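Local atomic coordinates of fiber protein 2 (Fowl adenovirus 1, PDB entry 2VTW), a protein that probably forms, as a homotrimer, the spikes at the capsid vertices and attaches the virion to a host receptor, its C-terminal head domain being the part in this chain. Residues Tyr124-Gly129 with Asp148-Val153; Leu35-Thr40 with Thr101-Ala106; Ala69-Val74 with Thr170-Ser175; Ser24-Phe29 with Gln119-Tyr124. One frame throughout, in Å; residues are numbered along the deposited sequence.

In the fold
All four contacts lie in the head domain, in or against one curled beta-sheet. Interactions 1 and 3 sit side by side, centres 11 Å apart: strands 147-157 and 163-173 are sheet neighbours, and strand 71-76 pairs with the far edge of 163-173. The loop between strands 115-116 and 129-140 meets segment 24-29 in interaction 4 and strand 147-157 in interaction 1, its two segments overlapping at Tyr-124. Interaction 2 lies across the chain's centre, about 26 Å from interaction 4 centre to centre, although both use strand 28-40. Along the chain, interactions 2 and 4 close before interaction 1 opens, itself within the span 69-175 of interaction 3. Distant loops thus pack onto each subunit's sheet.

Interaction 1: Tyr124-Gly129 with Asp148-Val153; sequences YASRFG and DVRMQV
Gln-152 reaches out from strand 147-157 and grips the loop with both ends of its amide. OE1 accepts two backbone N-H groups: Phe-128 N, 2.9 Å from Gln-152 OE1, lies in the carbonyl plane on a lone pair, while Arg-127 N comes from above that plane. The other end, Gln-152 NE2, donates to Tyr-124 OH at 2.8 Å, with the hydroxyl in the amide plane and the tyrosine ring turned nearly square to it; NE2 also bonds to Thr-154 OG1. With CG anti to the backbone N (chi1 -177°) and an extended chain beyond it, the amide is carried up to the loop.

The loop here leads into strand 129-140, the antiparallel partner of 147-157 in the head's beta-sheet, and Gly-129 pairs with a strand of the second subunit, so the sheet continues across the trimer interface.

Charged and water-mediated bonds hold the other end. Arg-150, bent at chi2 and chi3, brings NH1 to 2.9 Å from Gly-129 O, in the guanidinium plane, while Arg-127 O lies over one face. A water accepts from Arg-150 NE and lies 3.1 Å from Ser-126 O.

Among the packing contacts, Ser-126 OG lies 3.2 Å from Gln-152 CB; this hydroxyl bonds to Ala-168 O.

Interaction 2: Leu35-Thr40 with Thr101-Ala106; sequences LQQINT and TSFEPA
Asn-39 ND2 donates to Ser-102 O at 2.6 Å, a short and nearly straight bond (170° at the hydrogen). The donor sits on a lone pair in the carbonyl plane, and the acceptor is almost in the plane of the asparagine amide. Chi1 of -178° swings the amide away from its own backbone N and out to the 101-106 loop. Next to it the ring of Phe-103 comes up to the strand: CE1 stands 4.0 Å from Asn-39 N, and CD1 is 4.1 Å from Gln-37 CB. A water completes the first shell, accepting from Gln-37 NE2 at 2.9 Å and donating to Phe-103 O at 2.6 Å.

Further out, several residues fix these groups. Asn-39 OD1 accepts from Gly-42 N and its ND2 also bonds to Arg-200 O, so both ends of the amide are held; Gln-37 NE2 has a second partner in Thr-46 OG1. On the loop, Ser-102 OG bonds to Ser-99 O and Val-203 N. Leu-44 and Ala-5, from the strands flanking 28-40, pack on Phe-103.

The arrangement is a loop packed on a beta-sheet: segment 101-106 is laid against strand 28-40 of the fibre head by side-chain and water bridges.

Interaction 3: Ala69-Val74 with Thr170-Ser175; sequences ARYFTV and TFQCAS
Phe-72 and Phe-171 face each other across the two strands as an antiparallel hydrogen-bonded pair. Phe-171 N lies 2.7 Å from Phe-72 O, and Phe-72 N lies 3.0 Å from Phe-171 O. Two residues along, Cys-173 N donates to Arg-70 O, one more backbone bond just before strand 71-76, and Arg-70 adds a side-chain bond: NH1 is 2.9 Å from Cys-173 O, which sits at the edge of the guanidinium, near its plane. Arg-70 is exposed, and the bend at chi3 turns its guanidinium back so that NH1 meets the oxygen in the carbonyl plane.

This is the pairing of strands 71-76 and 163-173, antiparallel neighbours in the head's sheet. Strand 163-173 bonds on its other edge to 147-157, and 71-76 in turn to 4-23, so the pairing is an interior seam.

Aromatic contacts occupy both faces. On one, the rings of Phe-72 and Phe-171 are nearly parallel, their planes 8° apart, but slid so far that they barely overlap; instead Phe-171 CB lies over the Phe-72 face in a CH-pi contact. Chi1 of 72° tucks the Phe-72 ring between its backbone N and carbonyl carbon, which sets its face under Phe-171 CB. Val-74 CG2 touches Phe-171 CE2 at 3.9 Å. On the opposite face Gln-172 lies flat on Tyr-71, its amide 9° from the ring plane, with CG 3.8 Å above the ring centroid.

Among the polar side chains, Thr-170 OG1 donates to Thr-73 OG1 at 2.8 Å. Both hydroxyls also reach the 124-129 loop: Thr-73 OG1 bonds to Tyr-124 O, and Thr-170 OG1 to Ser-126 N.

Interaction 4: Ser24-Phe29 with Gln119-Tyr124; sequences SSNNPF and QNIPYY
Tyr-123 lays one face of its ring squarely over Ser-24, in a contact between two loops at the surface of the beta-sheet head domain: the turn joining strands 4-23 and 28-40, and the loop that runs from strand 115-116 to 129-140. The packed part is a CH-pi contact. Ser-24 CA stands 3.4 Å from the centroid of the Tyr-123 ring and only 4° off its normal, so the carbon sits over the centre of the ring. Ser-24 CB slides toward the phenol end, 3.6 Å from Tyr-123 CZ. A chi1 of 174° points the ring away from its own backbone N and across Ser-24, and the side chain also touches Tyr-71, Thr-73 and Val-22. Backbone bonding of Ser-24 with Tyr-71 ties this end of the turn to the sheet.

The other part is more polar and reaches the solvent side, where Ile-121 is exposed. Here no ring face is covered, and much of the contact gathers round Asn-26 OD1. Ile-121 CG2 lies 3.4 Å from Asn-26 OD1, and Pro-122 CD also lies against that oxygen. The asparagine amide stands at 81° to the tyrosine ring. Its OD1 accepts from Tyr-123 N at 3.0 Å, with the donor nearly along the C=O axis.

Interaction 1: Tyr124-Gly129 with Asp148-Val153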
loop_
_atom_site.group_PDB
_atom_site.type_symbol
_atom_site.label_atom_id
_atom_site.label_comp_id
_atom_site.label_asym_id
_atom_site.label_seq_id
_atom_site.Cartn_x
_atom_site.Cartn_y
_atom_site.Cartn_z
ATOM N N TYR A 124 0.175 23.581 -3.940
ATOM C CA TYR A 124 -0.034 22.661 -5.045
ATOM C C TYR A 124 -0.918 21.480 -4.572
ATOM O O TYR A 124 -0.603 20.842 -3.567
ATOM C CB TYR A 124 1.318 22.150 -5.532
ATOM C CG TYR A 124 1.212 21.201 -6.709
ATOM C CD1 TYR A 124 1.067 21.686 -8.003
ATOM C CD2 TYR A 124 1.262 19.822 -6.530
ATOM C CE1 TYR A 124 0.966 20.837 -9.079
ATOM C CE2 TYR A 124 1.162 18.962 -7.618
ATOM C CZ TYR A 124 1.010 19.482 -8.878
ATOM O OH TYR A 124 0.916 18.666 -9.967
ATOM N N ALA A 125 -2.003 21.213 -5.306
ATOM C CA ALA A 125 -2.907 20.068 -5.061
ATOM C C ALA A 125 -2.396 18.809 -5.762
ATOM O O ALA A 125 -2.491 18.699 -6.984
ATOM C CB ALA A 125 -4.316 20.384 -5.564
ATOM N N SER A 126 -1.835 17.887 -4.981
ATOM C CA SER A 126 -1.550 16.513 -5.429
ATOM C C SER A 126 -2.849 15.869 -5.907
ATOM O O SER A 126 -3.815 15.797 -5.153
ATOM C CB SER A 126 -0.947 15.738 -4.275
ATOM O OG SER A 126 -0.436 14.489 -4.669
ATOM N N ARG A 127 -2.894 15.419 -7.160
ATOM C CA ARG A 127 -4.145 14.876 -7.731
ATOM C C ARG A 127 -4.084 13.511 -8.459
ATOM O O ARG A 127 -5.119 12.859 -8.619
ATOM C CB ARG A 127 -4.737 15.912 -8.670
ATOM C CG ARG A 127 -5.379 17.081 -7.922
ATOM C CD ARG A 127 -6.116 18.046 -8.830
ATOM N NE ARG A 127 -7.029 17.331 -9.719
ATOM C CZ ARG A 127 -8.246 16.898 -9.404
ATOM N NH1 ARG A 127 -8.782 17.113 -8.196
ATOM N NH2 ARG A 127 -8.939 16.244 -10.328
ATOM N N PHE A 128 -2.900 13.088 -8.917
ATOM C CA PHE A 128 -2.801 11.968 -9.863
ATOM C C PHE A 128 -1.854 10.925 -9.302
ATOM O O PHE A 128 -0.638 11.120 -9.255
ATOM C CB PHE A 128 -2.348 12.452 -11.259
ATOM C CG PHE A 128 -3.190 13.568 -11.802
ATOM C CD1 PHE A 128 -4.453 13.316 -12.304
ATOM C CD2 PHE A 128 -2.749 14.887 -11.738
ATOM C CE1 PHE A 128 -5.260 14.373 -12.780
ATOM C CE2 PHE A 128 -3.531 15.933 -12.197
ATOM C CZ PHE A 128 -4.791 15.679 -12.727
ATOM N N GLY A 129 -2.430 9.800 -8.902
ATOM C CA GLY A 129 -1.723 8.782 -8.171
ATOM C C GLY A 129 -2.690 8.130 -7.188
ATOM O O GLY A 129 -3.914 8.298 -7.290
ATOM N N ASP A 148 -7.874 11.448 3.761
ATOM C CA ASP A 148 -7.297 10.712 2.652
ATOM C C ASP A 148 -6.056 11.469 2.215
ATOM O O ASP A 148 -6.035 12.710 2.274
ATOM C CB ASP A 148 -8.266 10.666 1.495
ATOM C CG ASP A 148 -9.496 9.821 1.794
ATOM O OD1 ASP A 148 -9.376 8.848 2.568
ATOM O OD2 ASP A 148 -10.549 10.136 1.212
ATOM N N VAL A 149 -5.029 10.732 1.793
ATOM C CA VAL A 149 -3.822 11.338 1.247
ATOM C C VAL A 149 -3.608 10.923 -0.217
ATOM O O VAL A 149 -3.490 9.722 -0.520
ATOM C CB VAL A 149 -2.590 10.943 2.085
ATOM C CG1 VAL A 149 -1.380 11.783 1.666
ATOM C CG2 VAL A 149 -2.880 11.110 3.599
ATOM N N ARG A 150 -3.592 11.911 -1.112
ATOM C CA ARG A 150 -3.164 11.723 -2.505
ATOM C C ARG A 150 -1.648 11.866 -2.620
ATOM O O ARG A 150 -1.072 12.813 -2.110
ATOM C CB ARG A 150 -3.852 12.721 -3.416
ATOM C CG ARG A 150 -3.584 12.501 -4.923
ATOM C CD ARG A 150 -4.344 11.338 -5.448
ATOM N NE ARG A 150 -5.781 11.565 -5.414
ATOM C CZ ARG A 150 -6.697 10.710 -5.851
ATOM N NH1 ARG A 150 -6.349 9.536 -6.336
ATOM N NH2 ARG A 150 -7.983 11.043 -5.801
ATOM N N MET A 151 -0.995 10.914 -3.288
ATOM C CA MET A 151 0.455 10.921 -3.401
ATOM C C MET A 151 0.874 10.927 -4.889
ATOM O O MET A 151 0.452 10.062 -5.673
ATOM C CB MET A 151 1.040 9.750 -2.645
ATOM C CG MET A 151 0.571 9.662 -1.177
ATOM S SD MET A 151 0.798 8.010 -0.523
ATOM C CE MET A 151 -0.410 7.999 0.782
ATOM N N GLN A 152 1.680 11.933 -5.263
ATOM C CA GLN A 152 1.978 12.216 -6.652
ATOM C C GLN A 152 3.420 12.706 -6.804
ATOM O O GLN A 152 3.781 13.794 -6.326
ATOM C CB GLN A 152 1.007 13.255 -7.196
ATOM C CG GLN A 152 1.172 13.599 -8.695
ATOM C CD GLN A 152 0.495 14.912 -9.025
ATOM O OE1 GLN A 152 -0.731 14.995 -9.100
ATOM N NE2 GLN A 152 1.293 15.962 -9.190
ATOM N N VAL A 153 4.253 11.893 -7.449
ATOM C CA VAL A 153 5.577 12.376 -7.869
ATOM C C VAL A 153 5.356 13.457 -8.945
ATOM O O VAL A 153 4.628 13.252 -9.918
ATOM C CB VAL A 153 6.439 11.256 -8.393
ATOM C CG1 VAL A 153 7.707 11.807 -9.061
ATOM C CG2 VAL A 153 6.785 10.313 -7.262
HETATM O O HOH W 1 -6.649 14.446 -5.046
#

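Interaction 2: Leu35-Thr40 with Thr101-Ala106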
loop_
_atom_site.group_PDB
_atom_site.type_symbol
_atom_site.label_atom_id
_atom_site.label_comp_id
_atom_site.label_asym_id
_atom_site.label_seq_id
_atom_site.Cartn_x
_atom_site.Cartn_y
_atom_site.Cartn_z
ATOM N N LEU A 35 10.046 11.478 8.743
ATOM C CA LEU A 35 10.198 10.944 7.381
ATOM C C LEU A 35 11.255 9.854 7.405
ATOM O O LEU A 35 12.385 10.088 7.843
ATOM C CB LEU A 35 10.653 12.070 6.450
ATOM C CG LEU A 35 11.071 11.712 5.020
ATOM C CD1 LEU A 35 9.864 11.065 4.288
ATOM C CD2 LEU A 35 11.579 12.971 4.264
ATOM N N GLN A 36 10.892 8.644 6.995
ATOM C CA GLN A 36 11.823 7.521 6.947
ATOM C C GLN A 36 11.645 6.889 5.582
ATOM O O GLN A 36 10.542 6.418 5.262
ATOM C CB GLN A 36 11.509 6.515 8.049
ATOM C CG GLN A 36 11.811 7.043 9.477
ATOM C CD GLN A 36 11.267 6.161 10.568
ATOM O OE1 GLN A 36 10.078 6.224 10.864
ATOM N NE2 GLN A 36 12.122 5.324 11.168
ATOM N N GLN A 37 12.692 6.943 4.758
ATOM C CA GLN A 37 12.683 6.368 3.392
ATOM C C GLN A 37 13.723 5.266 3.238
ATOM O O GLN A 37 14.779 5.298 3.890
ATOM C CB GLN A 37 12.968 7.441 2.371
ATOM C CG GLN A 37 11.962 8.568 2.379
ATOM C CD GLN A 37 12.313 9.672 1.433
ATOM O OE1 GLN A 37 13.286 10.393 1.652
ATOM N NE2 GLN A 37 11.512 9.842 0.377
ATOM N N ILE A 38 13.417 4.276 2.404
ATOM C CA ILE A 38 14.388 3.270 2.000
ATOM C C ILE A 38 14.387 3.176 0.464
ATOM O O ILE A 38 13.342 3.386 -0.183
ATOM C CB ILE A 38 14.184 1.863 2.690
ATOM C CG1 ILE A 38 12.861 1.241 2.290
ATOM C CG2 ILE A 38 14.329 1.959 4.288
ATOM C CD1 ILE A 38 12.776 -0.305 2.428
ATOM N N ASN A 39 15.567 2.947 -0.112
ATOM C CA ASN A 39 15.711 2.658 -1.543
ATOM C C ASN A 39 16.196 1.235 -1.573
ATOM O O ASN A 39 17.257 0.941 -1.026
ATOM C CB ASN A 39 16.718 3.583 -2.240
ATOM C CG ASN A 39 16.852 3.322 -3.773
ATOM O OD1 ASN A 39 16.681 2.219 -4.254
ATOM N ND2 ASN A 39 17.219 4.342 -4.505
ATOM N N THR A 40 15.377 0.351 -2.159
ATOM C CA THR A 40 15.737 -1.036 -2.372
ATOM C C THR A 40 15.839 -1.222 -3.868
ATOM O O THR A 40 14.824 -1.326 -4.564
ATOM C CB THR A 40 14.645 -2.031 -1.810
ATOM O OG1 THR A 40 14.405 -1.763 -0.438
ATOM C CG2 THR A 40 15.080 -3.473 -1.918
ATOM N N THR A 101 20.875 11.595 -3.668
ATOM C CA THR A 101 20.315 11.254 -4.974
ATOM C C THR A 101 19.744 9.835 -4.981
ATOM O O THR A 101 19.000 9.458 -5.892
ATOM C CB THR A 101 21.341 11.417 -6.138
ATOM O OG1 THR A 101 22.407 10.500 -5.968
ATOM C CG2 THR A 101 21.901 12.824 -6.208
ATOM N N SER A 102 20.070 9.050 -3.966
ATOM C CA SER A 102 19.490 7.731 -3.826
ATOM C C SER A 102 17.991 7.790 -3.428
ATOM O O SER A 102 17.296 6.760 -3.482
ATOM C CB SER A 102 20.280 6.920 -2.811
ATOM O OG SER A 102 21.661 6.891 -3.128
ATOM N N PHE A 103 17.493 8.974 -3.069
ATOM C CA PHE A 103 16.104 9.130 -2.648
ATOM C C PHE A 103 15.270 10.009 -3.564
ATOM O O PHE A 103 14.118 10.333 -3.255
ATOM C CB PHE A 103 16.074 9.572 -1.178
ATOM C CG PHE A 103 16.857 8.675 -0.336
ATOM C CD1 PHE A 103 16.328 7.449 0.083
ATOM C CD2 PHE A 103 18.192 8.949 -0.067
ATOM C CE1 PHE A 103 17.096 6.568 0.805
ATOM C CE2 PHE A 103 18.965 8.052 0.653
ATOM C CZ PHE A 103 18.417 6.856 1.086
ATOM N N GLU A 104 15.844 10.345 -4.720
ATOM C CA GLU A 104 15.130 11.048 -5.750
ATOM C C GLU A 104 14.180 10.065 -6.423
ATOM O O GLU A 104 14.604 9.006 -6.870
ATOM C CB GLU A 104 16.089 11.585 -6.800
ATOM C CG GLU A 104 15.431 12.460 -7.855
ATOM C CD GLU A 104 16.372 12.804 -9.028
ATOM O OE1 GLU A 104 17.608 12.577 -8.908
ATOM O OE2 GLU A 104 15.847 13.330 -10.041
ATOM N N PRO A 105 12.896 10.436 -6.509
ATOM C CA PRO A 105 11.955 9.591 -7.243
ATOM C C PRO A 105 12.149 9.718 -8.751
ATOM O O PRO A 105 12.541 10.791 -9.246
ATOM C CB PRO A 105 10.615 10.160 -6.828
ATOM C CG PRO A 105 10.918 11.638 -6.576
ATOM C CD PRO A 105 12.251 11.628 -5.936
ATOM N N ALA A 106 11.891 8.635 -9.481
ATOM C CA ALA A 106 11.959 8.674 -10.938
ATOM C C ALA A 106 10.979 9.671 -11.507
ATOM O O ALA A 106 9.966 9.999 -10.894
ATOM C CB ALA A 106 11.739 7.244 -11.550
HETATM O O HOH W 2 12.549 11.583 -1.674
#

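Interaction 3: Ala69-Val74 with Thr170-Ser175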
loop_
_atom_site.group_PDB
_atom_site.type_symbol
_atom_site.label_atom_id
_atom_site.label_comp_id
_atom_site.label_asym_id
_atom_site.label_seq_id
_atom_site.Cartn_x
_atom_site.Cartn_y
_atom_site.Cartn_z
ATOM N N ALA A 69 -10.821 25.709 4.635
ATOM C CA ALA A 69 -9.914 24.895 3.826
ATOM C C ALA A 69 -9.786 23.526 4.503
ATOM O O ALA A 69 -9.594 23.461 5.714
ATOM C CB ALA A 69 -8.551 25.575 3.695
ATOM N N ARG A 70 -9.944 22.448 3.728
ATOM C CA ARG A 70 -9.800 21.082 4.250
ATOM C C ARG A 70 -8.502 20.361 3.805
ATOM O O ARG A 70 -8.096 19.375 4.441
ATOM C CB ARG A 70 -11.036 20.260 3.875
ATOM C CG ARG A 70 -12.294 20.720 4.612
ATOM C CD ARG A 70 -13.513 19.879 4.323
ATOM N NE ARG A 70 -13.997 19.960 2.941
ATOM C CZ ARG A 70 -13.904 18.995 2.012
ATOM N NH1 ARG A 70 -13.319 17.817 2.257
ATOM N NH2 ARG A 70 -14.407 19.208 0.799
ATOM N N TYR A 71 -7.855 20.845 2.738
ATOM C CA TYR A 71 -6.659 20.170 2.183
ATOM C C TYR A 71 -5.387 20.874 2.578
ATOM O O TYR A 71 -5.379 22.072 2.785
ATOM C CB TYR A 71 -6.697 20.095 0.663
ATOM C CG TYR A 71 -7.794 19.267 0.044
ATOM C CD1 TYR A 71 -8.879 18.768 0.788
ATOM C CD2 TYR A 71 -7.779 19.020 -1.305
ATOM C CE1 TYR A 71 -9.877 18.026 0.176
ATOM C CE2 TYR A 71 -8.780 18.311 -1.914
ATOM C CZ TYR A 71 -9.808 17.803 -1.175
ATOM O OH TYR A 71 -10.779 17.086 -1.822
ATOM N N PHE A 72 -4.307 20.116 2.700
ATOM C CA PHE A 72 -2.983 20.703 2.813
ATOM C C PHE A 72 -1.911 19.789 2.243
ATOM O O PHE A 72 -2.065 18.551 2.247
ATOM C CB PHE A 72 -2.668 21.126 4.248
ATOM C CG PHE A 72 -2.426 20.001 5.212
ATOM C CD1 PHE A 72 -1.170 19.442 5.343
ATOM C CD2 PHE A 72 -3.448 19.554 6.048
ATOM C CE1 PHE A 72 -0.931 18.433 6.238
ATOM C CE2 PHE A 72 -3.222 18.541 6.961
ATOM C CZ PHE A 72 -1.963 17.984 7.067
ATOM N N THR A 73 -0.823 20.395 1.763
ATOM C CA THR A 73 0.217 19.661 1.033
ATOM C C THR A 73 1.532 19.705 1.775
ATOM O O THR A 73 1.931 20.748 2.323
ATOM C CB THR A 73 0.389 20.218 -0.390
ATOM O OG1 THR A 73 -0.860 20.132 -1.078
ATOM C CG2 THR A 73 1.489 19.480 -1.182
ATOM N N VAL A 74 2.188 18.556 1.802
ATOM C CA VAL A 74 3.551 18.405 2.264
ATOM C C VAL A 74 4.394 17.869 1.073
ATOM O O VAL A 74 3.997 16.920 0.383
ATOM C CB VAL A 74 3.630 17.433 3.464
ATOM C CG1 VAL A 74 5.104 17.146 3.868
ATOM C CG2 VAL A 74 2.868 18.018 4.636
ATOM N N THR A 170 -0.899 15.349 -0.523
ATOM C CA THR A 170 -1.989 16.254 -0.156
ATOM C C THR A 170 -2.963 15.533 0.771
ATOM O O THR A 170 -3.568 14.512 0.399
ATOM C CB THR A 170 -2.687 16.909 -1.354
ATOM O OG1 THR A 170 -1.739 17.663 -2.135
ATOM C CG2 THR A 170 -3.785 17.861 -0.889
ATOM N N PHE A 171 -3.077 16.078 1.979
ATOM C CA PHE A 171 -3.926 15.546 3.043
ATOM C C PHE A 171 -5.294 16.156 2.905
ATOM O O PHE A 171 -5.436 17.370 2.966
ATOM C CB PHE A 171 -3.313 15.865 4.400
ATOM C CG PHE A 171 -1.986 15.192 4.622
ATOM C CD1 PHE A 171 -1.886 14.088 5.440
ATOM C CD2 PHE A 171 -0.830 15.661 4.003
ATOM C CE1 PHE A 171 -0.669 13.442 5.639
ATOM C CE2 PHE A 171 0.403 15.022 4.193
ATOM C CZ PHE A 171 0.491 13.928 5.011
ATOM N N GLN A 172 -6.301 15.313 2.710
ATOM C CA GLN A 172 -7.639 15.763 2.418
ATOM C C GLN A 172 -8.565 15.421 3.596
ATOM O O GLN A 172 -9.049 14.277 3.713
ATOM C CB GLN A 172 -8.113 15.124 1.123
ATOM C CG GLN A 172 -7.044 15.213 0.004
ATOM C CD GLN A 172 -7.511 14.713 -1.335
ATOM O OE1 GLN A 172 -6.953 15.087 -2.374
ATOM N NE2 GLN A 172 -8.555 13.879 -1.342
ATOM N N CYS A 173 -8.771 16.417 4.469
ATOM C CA CYS A 173 -9.618 16.278 5.674
ATOM C C CYS A 173 -11.092 16.187 5.323
ATOM O O CYS A 173 -11.585 16.928 4.452
ATOM C CB CYS A 173 -9.427 17.465 6.618
ATOM S SG CYS A 173 -7.805 17.619 7.356
ATOM N N ALA A 174 -11.808 15.292 6.004
ATOM C CA ALA A 174 -13.264 15.142 5.776
ATOM C C ALA A 174 -14.038 16.369 6.267
ATOM O O ALA A 174 -15.063 16.732 5.665
ATOM C CB ALA A 174 -13.795 13.868 6.438
ATOM N N SER A 175 -13.526 16.994 7.339
ATOM C CA SER A 175 -14.155 18.151 8.009
ATOM C C SER A 175 -13.211 19.329 8.151
ATOM O O SER A 175 -12.012 19.157 8.396
ATOM C CB SER A 175 -14.614 17.776 9.430
ATOM O OG SER A 175 -15.658 16.824 9.378
#

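Interaction 4: Ser24-Phe29 with Gln119-Tyr124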
loop_
_atom_site.group_PDB
_atom_site.type_symbol
_atom_site.label_atom_id
_atom_site.label_comp_id
_atom_site.label_asym_id
_atom_site.label_seq_id
_atom_site.Cartn_x
_atom_site.Cartn_y
_atom_site.Cartn_z
ATOM N N SER A 24 -5.036 24.589 1.276
ATOM C CA SER A 24 -5.626 24.775 -0.054
ATOM C C SER A 24 -6.060 26.213 -0.354
ATOM O O SER A 24 -6.407 26.534 -1.501
ATOM C CB SER A 24 -6.804 23.822 -0.280
ATOM O OG SER A 24 -7.791 23.968 0.722
ATOM N N SER A 25 -6.049 27.068 0.673
ATOM C CA SER A 25 -6.360 28.510 0.510
ATOM C C SER A 25 -5.103 29.387 0.431
ATOM O O SER A 25 -5.195 30.612 0.487
ATOM C CB SER A 25 -7.290 28.987 1.629
ATOM O OG SER A 25 -8.617 28.592 1.329
ATOM N N ASN A 26 -3.953 28.733 0.285
ATOM C CA ASN A 26 -2.640 29.360 0.089
ATOM C C ASN A 26 -2.035 29.990 1.334
ATOM O O ASN A 26 -1.113 30.805 1.248
ATOM C CB ASN A 26 -2.658 30.315 -1.108
ATOM C CG ASN A 26 -2.607 29.565 -2.427
ATOM O OD1 ASN A 26 -1.606 28.916 -2.735
ATOM N ND2 ASN A 26 -3.687 29.630 -3.198
ATOM N N ASN A 27 -2.503 29.563 2.499
ATOM C CA ASN A 27 -1.923 30.020 3.760
ATOM C C ASN A 27 -0.921 28.992 4.226
ATOM O O ASN A 27 -1.282 27.827 4.390
ATOM C CB ASN A 27 -3.023 30.244 4.807
ATOM C CG ASN A 27 -4.072 31.232 4.325
ATOM O OD1 ASN A 27 -3.764 32.391 4.029
ATOM N ND2 ASN A 27 -5.312 30.771 4.204
ATOM N N PRO A 28 0.356 29.390 4.376
ATOM C CA PRO A 28 1.317 28.475 4.972
ATOM C C PRO A 28 1.111 28.306 6.458
ATOM O O PRO A 28 0.424 29.112 7.088
ATOM C CB PRO A 28 2.678 29.152 4.723
ATOM C CG PRO A 28 2.430 30.190 3.730
ATOM C CD PRO A 28 1.010 30.629 3.929
ATOM N N PHE A 29 1.729 27.271 7.005
ATOM C CA PHE A 29 1.691 27.021 8.425
ATOM C C PHE A 29 2.800 26.052 8.727
ATOM O O PHE A 29 3.445 25.540 7.821
ATOM C CB PHE A 29 0.313 26.475 8.875
ATOM C CG PHE A 29 -0.047 25.118 8.282
ATOM C CD1 PHE A 29 0.233 23.944 8.983
ATOM C CD2 PHE A 29 -0.665 25.024 7.026
ATOM C CE1 PHE A 29 -0.092 22.689 8.456
ATOM C CE2 PHE A 29 -0.989 23.769 6.492
ATOM C CZ PHE A 29 -0.711 22.602 7.224
ATOM N N GLN A 119 5.851 31.419 -9.636
ATOM C CA GLN A 119 4.655 32.254 -9.677
ATOM C C GLN A 119 4.103 32.498 -8.290
ATOM O O GLN A 119 3.008 33.045 -8.148
ATOM C CB GLN A 119 3.591 31.708 -10.644
ATOM C CG GLN A 119 3.188 30.284 -10.419
ATOM C CD GLN A 119 2.202 29.769 -11.460
ATOM O OE1 GLN A 119 2.221 30.192 -12.635
ATOM N NE2 GLN A 119 1.336 28.842 -11.040
ATOM N N ASN A 120 4.882 32.124 -7.273
ATOM C CA ASN A 120 4.517 32.311 -5.850
ATOM C C ASN A 120 3.008 32.104 -5.511
ATOM O O ASN A 120 2.362 32.956 -4.868
ATOM C CB ASN A 120 5.044 33.674 -5.346
ATOM C CG ASN A 120 6.591 33.697 -5.191
ATOM O OD1 ASN A 120 7.326 34.113 -6.110
ATOM N ND2 ASN A 120 7.081 33.245 -4.026
ATOM N N ILE A 121 2.465 30.982 -5.990
ATOM C CA ILE A 121 1.251 30.361 -5.460
ATOM C C ILE A 121 1.835 29.189 -4.670
ATOM O O ILE A 121 2.373 28.257 -5.260
ATOM C CB ILE A 121 0.317 29.875 -6.600
ATOM C CG1 ILE A 121 0.061 31.004 -7.616
ATOM C CG2 ILE A 121 -1.024 29.338 -6.062
ATOM C CD1 ILE A 121 -0.610 30.536 -8.919
ATOM N N PRO A 122 1.833 29.266 -3.328
ATOM C CA PRO A 122 2.576 28.250 -2.587
ATOM C C PRO A 122 1.848 26.900 -2.396
ATOM O O PRO A 122 2.486 25.948 -1.970
ATOM C CB PRO A 122 2.816 28.920 -1.231
ATOM C CG PRO A 122 1.651 29.794 -1.056
ATOM C CD PRO A 122 1.202 30.242 -2.423
ATOM N N TYR A 123 0.546 26.837 -2.689
ATOM C CA TYR A 123 -0.200 25.573 -2.617
ATOM C C TYR A 123 -0.287 24.830 -3.964
ATOM O O TYR A 123 -0.773 25.363 -4.979
ATOM C CB TYR A 123 -1.615 25.787 -2.075
ATOM C CG TYR A 123 -2.489 24.552 -2.100
ATOM C CD1 TYR A 123 -2.310 23.529 -1.174
ATOM C CD2 TYR A 123 -3.509 24.420 -3.039
ATOM C CE1 TYR A 123 -3.142 22.389 -1.174
ATOM C CE2 TYR A 123 -4.341 23.280 -3.061
ATOM C CZ TYR A 123 -4.140 22.274 -2.124
ATOM O OH TYR A 123 -4.954 21.174 -2.153
ATOM N N TYR A 124 0.175 23.581 -3.940
ATOM C CA TYR A 124 -0.034 22.661 -5.045
ATOM C C TYR A 124 -0.918 21.480 -4.572
ATOM O O TYR A 124 -0.603 20.842 -3.567
ATOM C CB TYR A 124 1.318 22.150 -5.532
ATOM C CG TYR A 124 1.212 21.201 -6.709
ATOM C CD1 TYR A 124 1.067 21.686 -8.003
ATOM C CD2 TYR A 124 1.262 19.822 -6.530
ATOM C CE1 TYR A 124 0.966 20.837 -9.079
ATOM C CE2 TYR A 124 1.162 18.962 -7.618
ATOM C CZ TYR A 124 1.010 19.482 -8.878
ATOM O OH TYR A 124 0.916 18.666 -9.967
#